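Local coordinates for Spermidine/putrescine ABC transporter, periplasmic binding protein (Treponema pallidum, PDB 2V84) that probably binds polyamines such as spermidine and putrescine in the periplasm as the receptor component of an ABC-type uptake system, at residues A[58-63]-A[81-86]; A[127-132]-A[315-320]; A[146-151]-A[251-256]; A[165-170]-A[180-185]; A[188-193]-A[334-339]. One frame throughout, in Å; residues are numbered along the deposited sequence.

Contact 1 of 5, residues A[58-63]-A[81-86]; sequences ASNEDM and GDFVSI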
# COMPACT_ATOMS: atom_id res chain seq x y z
N ALA A 58 12.03 1.06 -4.21
CA ALA A 58 10.92 0.91 -5.15
C ALA A 58 10.04 -0.32 -4.88
O ALA A 58 9.03 -0.53 -5.57
CB ALA A 58 11.44 0.92 -6.59
N SER A 59 10.42 -1.13 -3.89
CA SER A 59 9.65 -2.31 -3.48
C SER A 59 10.09 -2.81 -2.11
O SER A 59 11.23 -2.58 -1.69
CB SER A 59 9.80 -3.44 -4.50
OG SER A 59 10.90 -4.26 -4.20
N ASN A 60 9.20 -3.53 -1.42
CA ASN A 60 9.58 -4.18 -0.16
C ASN A 60 10.59 -5.30 -0.32
O ASN A 60 11.27 -5.65 0.63
CB ASN A 60 8.36 -4.65 0.62
CG ASN A 60 7.72 -3.52 1.40
OD1 ASN A 60 8.40 -2.62 1.87
ND2 ASN A 60 6.41 -3.56 1.52
N GLU A 61 10.68 -5.89 -1.51
CA GLU A 61 11.75 -6.86 -1.78
C GLU A 61 13.09 -6.16 -1.66
O GLU A 61 14.00 -6.64 -0.98
CB GLU A 61 11.62 -7.49 -3.17
CG GLU A 61 10.64 -8.64 -3.27
CD GLU A 61 10.93 -9.76 -2.29
OE1 GLU A 61 12.11 -9.95 -1.91
OE2 GLU A 61 9.97 -10.45 -1.90
N ASP A 62 13.19 -5.00 -2.31
CA ASP A 62 14.43 -4.20 -2.31
C ASP A 62 14.83 -3.71 -0.91
O ASP A 62 15.99 -3.80 -0.50
CB ASP A 62 14.24 -2.99 -3.23
CG ASP A 62 14.36 -3.33 -4.70
OD1 ASP A 62 14.90 -4.40 -5.04
OD2 ASP A 62 13.91 -2.50 -5.53
N MET A 63 13.85 -3.16 -0.18
CA MET A 63 14.01 -2.77 1.21
C MET A 63 14.52 -3.95 1.99
O MET A 63 15.50 -3.82 2.74
CB MET A 63 12.66 -2.34 1.80
CG MET A 63 12.67 -2.13 3.31
SD MET A 63 12.46 -3.60 4.35
CE MET A 63 10.77 -4.02 3.93
N GLY A 81 2.27 -5.13 5.83
CA GLY A 81 1.96 -6.07 6.93
C GLY A 81 2.54 -7.45 6.74
O GLY A 81 3.01 -8.09 7.69
N ASP A 82 2.52 -7.94 5.50
CA ASP A 82 3.13 -9.23 5.21
C ASP A 82 4.64 -9.21 5.48
O ASP A 82 5.19 -10.17 6.05
CB ASP A 82 2.79 -9.76 3.80
CG ASP A 82 3.01 -8.73 2.71
OD1 ASP A 82 2.84 -7.52 2.96
OD2 ASP A 82 3.34 -9.14 1.57
N PHE A 83 5.31 -8.12 5.13
CA PHE A 83 6.74 -7.99 5.41
C PHE A 83 7.06 -7.71 6.87
O PHE A 83 8.15 -8.04 7.33
CB PHE A 83 7.40 -6.96 4.50
CG PHE A 83 7.75 -7.50 3.16
CD1 PHE A 83 6.78 -7.57 2.16
CD2 PHE A 83 9.03 -8.00 2.89
CE1 PHE A 83 7.09 -8.11 0.92
CE2 PHE A 83 9.34 -8.53 1.63
CZ PHE A 83 8.36 -8.58 0.66
N VAL A 84 6.13 -7.13 7.64
CA VAL A 84 6.39 -7.06 9.09
C VAL A 84 6.44 -8.47 9.71
O VAL A 84 7.36 -8.79 10.52
CB VAL A 84 5.41 -6.13 9.84
CG1 VAL A 84 5.66 -6.21 11.36
CG2 VAL A 84 5.59 -4.68 9.36
N SER A 85 5.48 -9.30 9.32
CA SER A 85 5.39 -10.67 9.83
C SER A 85 6.59 -11.53 9.42
O SER A 85 7.20 -12.20 10.26
CB SER A 85 4.06 -11.29 9.41
OG SER A 85 3.99 -12.68 9.72
N ILE A 86 6.95 -11.47 8.14
CA ILE A 86 8.17 -12.13 7.62
C ILE A 86 9.41 -11.71 8.41
O ILE A 86 10.21 -12.57 8.83
CB ILE A 86 8.42 -11.80 6.10
CG1 ILE A 86 7.38 -12.48 5.21
CG2 ILE A 86 9.83 -12.20 5.67
CD1 ILE A 86 7.18 -11.82 3.82

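Contact 2 of 5, residues A[127-132]-A[315-320]; sequences YYLGAA and HDLERG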
# COMPACT_ATOMS: atom_id res chain seq x y z
N TYR A 127 1.61 3.15 9.75
CA TYR A 127 1.98 4.35 9.01
C TYR A 127 0.78 4.78 8.15
O TYR A 127 0.39 5.96 8.14
CB TYR A 127 3.18 3.98 8.14
CG TYR A 127 3.83 5.10 7.39
CD1 TYR A 127 3.25 5.62 6.24
CD2 TYR A 127 5.05 5.60 7.80
CE1 TYR A 127 3.85 6.63 5.55
CE2 TYR A 127 5.67 6.64 7.11
CZ TYR A 127 5.07 7.14 5.99
OH TYR A 127 5.68 8.15 5.27
N TYR A 128 0.18 3.83 7.44
CA TYR A 128 -0.98 4.13 6.61
C TYR A 128 -1.65 2.84 6.21
O TYR A 128 -0.99 1.83 6.10
CB TYR A 128 -0.60 5.03 5.36
CG TYR A 128 -1.83 5.34 4.55
CD1 TYR A 128 -2.85 6.13 5.08
CD2 TYR A 128 -2.01 4.79 3.27
CE1 TYR A 128 -4.01 6.38 4.37
CE2 TYR A 128 -3.18 5.03 2.57
CZ TYR A 128 -4.17 5.81 3.12
OH TYR A 128 -5.31 6.05 2.40
N LEU A 129 -2.96 2.87 6.04
CA LEU A 129 -3.74 1.71 5.58
C LEU A 129 -4.55 2.19 4.39
O LEU A 129 -5.29 3.17 4.51
CB LEU A 129 -4.68 1.23 6.69
CG LEU A 129 -5.48 -0.07 6.51
CD1 LEU A 129 -5.81 -0.62 7.86
CD2 LEU A 129 -6.76 0.16 5.68
N GLY A 130 -4.42 1.52 3.25
CA GLY A 130 -5.25 1.91 2.08
C GLY A 130 -5.46 0.69 1.22
O GLY A 130 -5.28 -0.44 1.68
N ALA A 131 -5.84 0.91 -0.03
CA ALA A 131 -6.00 -0.21 -0.96
C ALA A 131 -5.87 0.32 -2.35
O ALA A 131 -6.26 1.46 -2.66
CB ALA A 131 -7.36 -0.89 -0.77
N ALA A 132 -5.32 -0.54 -3.21
CA ALA A 132 -5.34 -0.29 -4.65
C ALA A 132 -6.77 -0.45 -5.10
O ALA A 132 -7.58 -1.11 -4.46
CB ALA A 132 -4.44 -1.28 -5.39
N HIS A 315 -14.29 4.17 4.89
CA HIS A 315 -15.33 3.16 4.90
C HIS A 315 -15.20 2.22 3.69
O HIS A 315 -15.77 1.13 3.70
CB HIS A 315 -16.71 3.81 4.92
CG HIS A 315 -16.90 4.77 6.06
ND1 HIS A 315 -17.03 4.35 7.37
CD2 HIS A 315 -16.96 6.12 6.09
CE1 HIS A 315 -17.17 5.40 8.15
NE2 HIS A 315 -17.14 6.49 7.40
N ASP A 316 -14.46 2.66 2.67
CA ASP A 316 -14.19 1.84 1.48
C ASP A 316 -13.20 0.72 1.76
O ASP A 316 -12.99 -0.15 0.91
CB ASP A 316 -13.63 2.71 0.34
CG ASP A 316 -14.67 3.64 -0.25
OD1 ASP A 316 -15.88 3.36 -0.08
OD2 ASP A 316 -14.29 4.65 -0.87
N LEU A 317 -12.58 0.75 2.93
CA LEU A 317 -11.58 -0.25 3.30
C LEU A 317 -12.10 -1.30 4.28
O LEU A 317 -11.37 -2.23 4.65
CB LEU A 317 -10.34 0.46 3.84
CG LEU A 317 -9.75 1.25 2.67
CD1 LEU A 317 -9.30 2.60 3.08
CD2 LEU A 317 -8.64 0.46 2.01
N GLU A 318 -13.35 -1.16 4.69
CA GLU A 318 -13.93 -2.01 5.72
C GLU A 318 -14.14 -3.45 5.26
O GLU A 318 -13.75 -4.40 5.96
CB GLU A 318 -15.23 -1.38 6.24
CG GLU A 318 -14.98 -0.04 6.95
CD GLU A 318 -16.25 0.62 7.48
OE1 GLU A 318 -17.34 -0.01 7.40
OE2 GLU A 318 -16.14 1.77 7.97
N ARG A 319 -14.73 -3.61 4.07
CA ARG A 319 -15.09 -4.92 3.51
C ARG A 319 -13.90 -5.72 3.00
O ARG A 319 -13.99 -6.93 2.81
CB ARG A 319 -16.07 -4.74 2.36
CG ARG A 319 -17.41 -4.19 2.78
CD ARG A 319 -18.33 -4.06 1.60
NE ARG A 319 -19.70 -3.86 2.05
CZ ARG A 319 -20.77 -4.05 1.28
NH1 ARG A 319 -20.64 -4.44 0.02
NH2 ARG A 319 -21.98 -3.85 1.79
N GLY A 320 -12.79 -5.01 2.76
CA GLY A 320 -11.60 -5.59 2.17
C GLY A 320 -10.81 -6.45 3.12
O GLY A 320 -11.05 -6.43 4.32

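Contact 3 of 5, residues A[146-151]-A[251-256]; sequences RTWSIF and VASPVY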
# COMPACT_ATOMS: atom_id res chain seq x y z
N ARG A 146 -18.79 -1.83 -11.17
CA ARG A 146 -17.65 -1.42 -10.35
C ARG A 146 -17.04 -2.63 -9.65
O ARG A 146 -17.16 -2.82 -8.43
CB ARG A 146 -18.10 -0.36 -9.33
CG ARG A 146 -18.47 0.98 -9.95
CD ARG A 146 -18.51 2.08 -8.86
NE ARG A 146 -18.78 3.41 -9.41
CZ ARG A 146 -20.00 3.90 -9.69
NH1 ARG A 146 -21.10 3.18 -9.49
NH2 ARG A 146 -20.12 5.12 -10.20
N THR A 147 -16.44 -3.50 -10.45
CA THR A 147 -16.01 -4.83 -10.02
C THR A 147 -14.71 -5.19 -10.75
O THR A 147 -14.41 -4.63 -11.80
CB THR A 147 -17.08 -5.95 -10.32
OG1 THR A 147 -17.21 -6.12 -11.74
CG2 THR A 147 -18.45 -5.60 -9.75
N TRP A 148 -13.99 -6.17 -10.22
CA TRP A 148 -12.76 -6.66 -10.87
C TRP A 148 -13.02 -7.28 -12.24
O TRP A 148 -12.11 -7.39 -13.06
CB TRP A 148 -12.05 -7.70 -9.98
CG TRP A 148 -11.57 -7.08 -8.68
CD1 TRP A 148 -12.12 -7.24 -7.45
CD2 TRP A 148 -10.47 -6.17 -8.52
NE1 TRP A 148 -11.44 -6.48 -6.53
CE2 TRP A 148 -10.42 -5.82 -7.15
CE3 TRP A 148 -9.51 -5.63 -9.39
CZ2 TRP A 148 -9.46 -4.93 -6.63
CZ3 TRP A 148 -8.56 -4.75 -8.88
CH2 TRP A 148 -8.53 -4.42 -7.50
N SER A 149 -14.23 -7.78 -12.46
CA SER A 149 -14.54 -8.42 -13.72
C SER A 149 -14.50 -7.41 -14.86
O SER A 149 -14.69 -7.78 -16.01
CB SER A 149 -15.89 -9.11 -13.64
OG SER A 149 -15.76 -10.32 -12.88
N ILE A 150 -14.24 -6.14 -14.54
CA ILE A 150 -14.10 -5.12 -15.60
C ILE A 150 -12.91 -5.50 -16.50
O ILE A 150 -12.85 -5.16 -17.68
CB ILE A 150 -13.93 -3.70 -15.01
CG1 ILE A 150 -14.07 -2.64 -16.12
CG2 ILE A 150 -12.60 -3.55 -14.22
CD1 ILE A 150 -14.48 -1.26 -15.62
N PHE A 151 -11.96 -6.24 -15.94
CA PHE A 151 -10.80 -6.65 -16.72
C PHE A 151 -11.06 -7.80 -17.70
O PHE A 151 -10.21 -8.11 -18.53
CB PHE A 151 -9.60 -6.90 -15.79
CG PHE A 151 -9.13 -5.66 -15.09
CD1 PHE A 151 -8.47 -4.66 -15.81
CD2 PHE A 151 -9.36 -5.47 -13.71
CE1 PHE A 151 -8.04 -3.50 -15.19
CE2 PHE A 151 -8.93 -4.31 -13.08
CZ PHE A 151 -8.28 -3.31 -13.83
N VAL A 251 -16.83 -7.58 -3.05
CA VAL A 251 -15.92 -8.65 -2.66
C VAL A 251 -14.93 -8.13 -1.62
O VAL A 251 -14.86 -6.92 -1.40
CB VAL A 251 -15.13 -9.23 -3.88
CG1 VAL A 251 -16.07 -9.90 -4.88
CG2 VAL A 251 -14.30 -8.16 -4.54
N ALA A 252 -14.18 -9.02 -0.99
CA ALA A 252 -13.17 -8.62 -0.00
C ALA A 252 -11.85 -8.32 -0.69
O ALA A 252 -10.90 -9.08 -0.62
CB ALA A 252 -13.00 -9.71 1.08
N SER A 253 -11.80 -7.18 -1.39
CA SER A 253 -10.62 -6.77 -2.14
C SER A 253 -9.39 -6.63 -1.25
O SER A 253 -9.52 -6.24 -0.09
CB SER A 253 -10.88 -5.44 -2.83
OG SER A 253 -12.06 -5.49 -3.59
N PRO A 254 -8.19 -6.89 -1.81
CA PRO A 254 -6.97 -6.74 -1.02
C PRO A 254 -6.73 -5.32 -0.51
O PRO A 254 -6.84 -4.33 -1.26
CB PRO A 254 -5.85 -7.17 -1.97
CG PRO A 254 -6.46 -7.57 -3.24
CD PRO A 254 -7.94 -7.33 -3.20
N VAL A 255 -6.35 -5.24 0.76
CA VAL A 255 -6.07 -4.01 1.47
C VAL A 255 -4.61 -4.11 2.00
O VAL A 255 -4.13 -5.21 2.25
CB VAL A 255 -7.12 -3.79 2.62
CG1 VAL A 255 -6.80 -2.60 3.50
CG2 VAL A 255 -8.52 -3.60 2.03
N TYR A 256 -3.90 -3.00 2.12
CA TYR A 256 -2.54 -3.03 2.67
C TYR A 256 -2.42 -2.17 3.93
O TYR A 256 -3.16 -1.22 4.10
CB TYR A 256 -1.47 -2.60 1.63
CG TYR A 256 -1.56 -1.14 1.25
CD1 TYR A 256 -1.04 -0.13 2.08
CD2 TYR A 256 -2.17 -0.76 0.07
CE1 TYR A 256 -1.16 1.22 1.75
CE2 TYR A 256 -2.27 0.57 -0.28
CZ TYR A 256 -1.76 1.55 0.55
OH TYR A 256 -1.90 2.88 0.19

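Contact 4 of 5, residues A[165-170]-A[180-185]; sequences DMREVM and NVNTKN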
# COMPACT_ATOMS: atom_id res chain seq x y z
N ASP A 165 2.17 -6.61 -9.70
CA ASP A 165 2.34 -7.04 -8.33
C ASP A 165 1.55 -8.32 -8.12
O ASP A 165 0.32 -8.34 -8.31
CB ASP A 165 1.86 -5.97 -7.34
CG ASP A 165 2.15 -6.37 -5.90
OD1 ASP A 165 3.28 -6.13 -5.40
OD2 ASP A 165 1.28 -6.98 -5.25
N MET A 166 2.25 -9.37 -7.68
CA MET A 166 1.70 -10.71 -7.50
C MET A 166 0.59 -10.80 -6.45
O MET A 166 -0.42 -11.45 -6.67
CB MET A 166 2.81 -11.69 -7.12
CG MET A 166 2.33 -13.08 -6.73
SD MET A 166 3.72 -14.15 -6.37
CE MET A 166 4.18 -13.49 -4.75
N ARG A 167 0.81 -10.20 -5.28
CA ARG A 167 -0.19 -10.29 -4.22
C ARG A 167 -1.45 -9.46 -4.53
O ARG A 167 -2.55 -9.87 -4.18
CB ARG A 167 0.40 -9.97 -2.83
CG ARG A 167 1.52 -10.88 -2.43
CD ARG A 167 1.07 -12.33 -2.16
NE ARG A 167 -0.19 -12.43 -1.40
CZ ARG A 167 -0.29 -12.46 -0.07
NH1 ARG A 167 0.79 -12.38 0.69
NH2 ARG A 167 -1.49 -12.55 0.50
N GLU A 168 -1.27 -8.33 -5.21
CA GLU A 168 -2.41 -7.51 -5.67
C GLU A 168 -3.26 -8.20 -6.72
O GLU A 168 -4.49 -8.21 -6.62
CB GLU A 168 -1.96 -6.14 -6.24
CG GLU A 168 -1.47 -5.10 -5.21
CD GLU A 168 -2.46 -4.72 -4.11
OE1 GLU A 168 -3.65 -5.09 -4.10
OE2 GLU A 168 -2.01 -4.03 -3.19
N VAL A 169 -2.61 -8.76 -7.74
CA VAL A 169 -3.34 -9.37 -8.85
C VAL A 169 -3.96 -10.71 -8.46
O VAL A 169 -5.16 -10.93 -8.65
CB VAL A 169 -2.48 -9.42 -10.15
CG1 VAL A 169 -3.25 -10.07 -11.30
CG2 VAL A 169 -2.13 -7.97 -10.55
N MET A 170 -3.15 -11.59 -7.85
CA MET A 170 -3.69 -12.84 -7.30
C MET A 170 -4.78 -12.56 -6.27
O MET A 170 -5.82 -13.25 -6.23
CB MET A 170 -2.58 -13.71 -6.69
CG MET A 170 -1.66 -14.40 -7.71
SD MET A 170 -2.51 -15.45 -8.93
CE MET A 170 -2.75 -16.90 -7.91
N ASN A 180 -10.07 -16.25 0.23
CA ASN A 180 -9.26 -15.33 1.01
C ASN A 180 -8.06 -14.84 0.21
O ASN A 180 -7.34 -15.66 -0.38
CB ASN A 180 -8.79 -15.98 2.32
CG ASN A 180 -8.37 -14.96 3.34
OD1 ASN A 180 -7.25 -14.47 3.32
ND2 ASN A 180 -9.31 -14.59 4.21
N VAL A 181 -7.84 -13.52 0.16
CA VAL A 181 -6.69 -12.99 -0.58
C VAL A 181 -5.36 -13.53 -0.03
O VAL A 181 -4.31 -13.37 -0.65
CB VAL A 181 -6.67 -11.41 -0.72
CG1 VAL A 181 -8.06 -10.87 -1.06
CG2 VAL A 181 -6.15 -10.74 0.50
N ASN A 182 -5.42 -14.21 1.12
CA ASN A 182 -4.25 -14.82 1.72
C ASN A 182 -4.33 -16.34 1.79
O ASN A 182 -3.59 -16.96 2.55
CB ASN A 182 -4.02 -14.30 3.16
CG ASN A 182 -3.93 -12.80 3.22
OD1 ASN A 182 -3.10 -12.19 2.54
ND2 ASN A 182 -4.80 -12.17 4.01
N THR A 183 -5.23 -16.91 0.99
CA THR A 183 -5.48 -18.35 1.03
C THR A 183 -4.20 -19.18 0.86
O THR A 183 -3.23 -18.74 0.23
CB THR A 183 -6.57 -18.79 0.02
OG1 THR A 183 -7.09 -20.07 0.42
CG2 THR A 183 -6.01 -18.89 -1.41
N LYS A 184 -4.22 -20.36 1.45
CA LYS A 184 -3.11 -21.28 1.38
C LYS A 184 -3.56 -22.51 0.60
O LYS A 184 -2.75 -23.40 0.31
CB LYS A 184 -2.69 -21.67 2.79
CG LYS A 184 -1.94 -20.55 3.52
CD LYS A 184 -2.49 -20.35 4.93
CE LYS A 184 -1.73 -19.25 5.65
NZ LYS A 184 -2.24 -19.05 7.04
N ASN A 185 -4.86 -22.54 0.28
CA ASN A 185 -5.48 -23.62 -0.48
C ASN A 185 -5.00 -23.63 -1.92
O ASN A 185 -5.18 -22.65 -2.66
CB ASN A 185 -7.01 -23.51 -0.41
CG ASN A 185 -7.71 -24.64 -1.16
OD1 ASN A 185 -7.54 -24.81 -2.37
ND2 ASN A 185 -8.52 -25.40 -0.43
O HOH W 1 -2.73 -12.33 -2.71

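Contact 5 of 5, residues A[188-193]-A[334-339]; sequences ELAQAA and NAHWNA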
# COMPACT_ATOMS: atom_id res chain seq x y z
N GLU A 188 -7.54 -23.26 -4.88
CA GLU A 188 -8.04 -21.89 -4.95
C GLU A 188 -7.06 -20.98 -5.70
O GLU A 188 -7.48 -20.11 -6.47
CB GLU A 188 -8.36 -21.35 -3.56
CG GLU A 188 -9.60 -21.99 -2.94
CD GLU A 188 -9.88 -21.55 -1.52
OE1 GLU A 188 -10.95 -21.92 -0.99
OE2 GLU A 188 -9.05 -20.84 -0.92
N LEU A 189 -5.77 -21.19 -5.46
CA LEU A 189 -4.71 -20.45 -6.16
C LEU A 189 -4.63 -20.77 -7.64
O LEU A 189 -4.48 -19.86 -8.46
CB LEU A 189 -3.36 -20.70 -5.47
CG LEU A 189 -3.25 -20.06 -4.08
CD1 LEU A 189 -2.02 -20.52 -3.32
CD2 LEU A 189 -3.28 -18.53 -4.18
N ALA A 190 -4.73 -22.05 -7.99
CA ALA A 190 -4.79 -22.47 -9.38
C ALA A 190 -6.00 -21.87 -10.10
O ALA A 190 -5.90 -21.43 -11.26
CB ALA A 190 -4.81 -24.01 -9.46
N GLN A 191 -7.14 -21.84 -9.42
CA GLN A 191 -8.36 -21.24 -9.95
C GLN A 191 -8.17 -19.74 -10.21
O GLN A 191 -8.59 -19.22 -11.24
CB GLN A 191 -9.48 -21.45 -8.94
CG GLN A 191 -10.89 -21.21 -9.47
CD GLN A 191 -11.95 -21.79 -8.52
OE1 GLN A 191 -11.66 -22.72 -7.74
NE2 GLN A 191 -13.17 -21.25 -8.59
N ALA A 192 -7.54 -19.06 -9.27
CA ALA A 192 -7.21 -17.64 -9.40
C ALA A 192 -6.26 -17.41 -10.57
O ALA A 192 -6.44 -16.48 -11.35
CB ALA A 192 -6.61 -17.12 -8.10
N ALA A 193 -5.24 -18.26 -10.68
CA ALA A 193 -4.30 -18.17 -11.80
C ALA A 193 -4.97 -18.30 -13.17
O ALA A 193 -4.62 -17.58 -14.11
CB ALA A 193 -3.21 -19.20 -11.66
N ASN A 334 4.16 -17.86 -6.14
CA ASN A 334 5.28 -17.60 -7.06
C ASN A 334 5.19 -18.34 -8.38
O ASN A 334 5.46 -17.76 -9.44
CB ASN A 334 6.61 -17.98 -6.42
CG ASN A 334 7.13 -16.93 -5.45
OD1 ASN A 334 6.48 -15.95 -5.14
ND2 ASN A 334 8.35 -17.17 -4.96
N ALA A 335 4.86 -19.63 -8.29
CA ALA A 335 4.80 -20.54 -9.42
C ALA A 335 3.69 -20.17 -10.39
O ALA A 335 3.87 -20.22 -11.60
CB ALA A 335 4.63 -21.98 -8.94
N HIS A 336 2.54 -19.78 -9.85
CA HIS A 336 1.44 -19.32 -10.68
C HIS A 336 1.75 -17.94 -11.27
O HIS A 336 1.49 -17.70 -12.45
CB HIS A 336 0.14 -19.29 -9.89
CG HIS A 336 -0.43 -20.65 -9.61
ND1 HIS A 336 -0.90 -21.48 -10.61
CD2 HIS A 336 -0.61 -21.32 -8.45
CE1 HIS A 336 -1.34 -22.60 -10.07
NE2 HIS A 336 -1.18 -22.53 -8.76
N TRP A 337 2.31 -17.05 -10.45
CA TRP A 337 2.57 -15.70 -10.91
C TRP A 337 3.65 -15.59 -12.00
O TRP A 337 3.47 -14.86 -12.95
CB TRP A 337 2.87 -14.77 -9.74
CG TRP A 337 3.25 -13.39 -10.13
CD1 TRP A 337 4.50 -12.83 -10.05
CD2 TRP A 337 2.39 -12.37 -10.67
NE1 TRP A 337 4.47 -11.54 -10.50
CE2 TRP A 337 3.19 -11.22 -10.88
CE3 TRP A 337 1.03 -12.32 -10.99
CZ2 TRP A 337 2.67 -10.03 -11.41
CZ3 TRP A 337 0.51 -11.13 -11.52
CH2 TRP A 337 1.34 -10.01 -11.72
N ASN A 338 4.75 -16.32 -11.85
CA ASN A 338 5.81 -16.28 -12.86
C ASN A 338 5.31 -16.75 -14.25
O ASN A 338 5.81 -16.31 -15.28
CB ASN A 338 7.05 -17.06 -12.40
CG ASN A 338 7.92 -16.27 -11.41
OD1 ASN A 338 7.72 -15.08 -11.19
ND2 ASN A 338 8.89 -16.95 -10.81
N ALA A 339 4.29 -17.61 -14.25
CA ALA A 339 3.64 -18.08 -15.45
C ALA A 339 2.71 -16.99 -16.02
O ALA A 339 2.73 -16.70 -17.21
CB ALA A 339 2.86 -19.34 -15.17

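Contact 1 of 5, residues A[58-63]-A[81-86]
The beginnings of helices 60-67 and 81-89, two helices that accompany the small parallel sheet of this periplasmic binding protein, meet where N60 lies over the ring of F83. The N60 CB sits above the middle of the ring, 3.6 Å from the F83 centroid and 11° off the normal, a clear CH-pi contact. The N60 CG is anti to its carbonyl carbon (chi1 -81°), beside the backbone N. The backbone also takes part, with N60 O 3.6 Å from F83 CE2. The opposite face is covered by I86 CD1 of its own helix. E61 OE2 comes to the rim near F83 CZ in one of two modelled conformers, so that approach is uncertain. M63 CE adds a looser apolar touch, 4.5 Å from F83 CD2. S59 is the N-cap of helix 60-67, its OG accepting from D62 N (3.1 Å). A bound MES molecule, probably from the crystallisation liquor, lies beside N60. F64, one turn further along helix 60-67, packs on both F83 and I86, while D82 at the start of helix 81-89 bonds through OD1 to S80 in the loop preceding it.

Contact 2 of 5, residues A[127-132]-A[315-320]
The extended backbone of 127-132 passes the turn at 315-320 with the CA atoms of G130 and L317 6.8 Å apart, and no hydrogen bond joins the two. Strand 125-137 belongs to the mixed sheet and carries a classic beta bulge, in which Y127 and Y128 both face D258 of strand 254-260. Beyond the bulge, L317 drops its side chain onto the strand. L317 CG lies anti to its carbonyl carbon, and chi2 of 138° is well away from a staggered value, which swings CD2 against the backbone of G130, 3.3 Å from its carbonyl C. L129 slides past in the other direction, its CD2 4.0 Å from L317 CB. V255 of strand 254-260 also touches L129, A131 and L317, which closes an apolar cluster between strand and loop. The turn has its own brace, H315 ND1 donating to E318 OE2 (2.8 Å) from above the carboxylate plane. The fit is tightest at A131, whose CB stands 3.3 Å from L317 CD2, closer than usual carbon-carbon contact.

Contact 3 of 5, residues A[146-151]-A[251-256]
This is a buried contact of one indole with the start of a strand: W148, in the short 3-10 segment that follows strand 125-137, reaches V251, S253 and P254 at the entry to strand 254-260. W148 NE1 donates to S253 OG at 3.2 Å with an angle of 159°, and the hydroxyl lies close to the plane of the indole. That oxygen has a second partner, the carbonyl of P248, so the serine links the indole to the peptide ahead of its own strand. V251 CG2 also comes in at the edge, 3.8 Å from W148 CD1. P254 CD makes a lighter approach, 4.5 Å from W148 CZ2. Before the strand begins, A252 forms the centre of an inverse gamma turn. H225 of strand 223-226 meets the indole edge-to-face, while A172 and S176 of helix 166-176 pack on it too. A large aromatic wedged between sheet and helix in this way is interior packing of an alpha/beta lobe, here bordering the predicted spermidine site, since P254 touches E168.

Contact 4 of 5, residues A[165-170]-A[180-185]
Bends at chi2 (-68°) and chi3 (-42°) fold the R167 chain back so that its guanidinium reaches V181 and N182 in the turn after helix 166-176. R167 NH2 donates to V181 O at 3.2 Å with an angle of 154°, the oxygen lying near the guanidinium plane. The same nitrogen stands 2.6 Å from N182 OD1, but that bond is bent and weak, and the amide stands almost at right angles to the guanidinium. Water 1 ties the chain to the turn by accepting from R167 NE (2.9 Å) and donating to V181 O (2.8 Å) and to R167 O. T324 holds both partners: its O accepts from R167 NH1 and its N donates to N182 OD1, while N182 ND2 binds L322 O. At the start of the same helix, D165 OD2 accepts from E168 N (2.9 Å) as N-cap, and E168 forms a salt bridge with K323. D165, M166, R167 and E168, at this helix start, are predicted to bind spermidine, and the turn holds the guanidinium of R167.

Contact 5 of 5, residues A[188-193]-A[334-339]
H336 of helix 330-342 reaches across to A193, A190 and L189 of helix 186-200, and its side chain can be followed outward atom by atom. Its CB lies 3.8 Å from A193 CB. With CG anti to the carbonyl carbon (chi1 -73°), the imidazole is carried over toward the other helix, and ND1 comes 3.4 Å from the same A193 methyl. CD2, on the other branch, faces L189 CB at 4.1 Å. CE1 settles against the backbone, 3.5 Å from A190 CA, and NE2 at the far end lies 3.7 Å from A190 N. L189 O stands above the middle of one ring face. No hydrogen bond crosses between the segments; across this contact the ring meets A190, A193 and L189 by van der Waals contact alone. The short helical segments run nearly parallel, 9° apart in direction and 10.0 Å between axes, closing to 6.0 Å between the CA atoms of A193 and H336. Helix 166-176 lies against both: L174 touches L189, whereas M166 and V169 pack on W337, whose indole also meets F207 edge-to-face. L189 reaches on to H332 and Y333, one turn earlier in helix 330-342.

In the fold
Contact 1 closes before the others open. Contact 2 then spans a long loop that contains contacts 3 and 4 completely, whereas contact 5 crosses the loops of both contacts 2 and 3. Contacts 2 and 3 share the mixed sheet, their centres 12 Å apart, through neighbouring strands 125-137 and 254-260, where G130 O probably bonds to Y256 N. Contacts 4 and 5 are closest, about 9 Å between centres, where T183 OG1 probably bonds to E188 OE2. Contact 1 lies beside the smaller parallel sheet, about 15 Å from contact 4, where D82 touches R167. This arrangement is consistent with a two-lobed binding protein whose predicted spermidine site lies between its lobes.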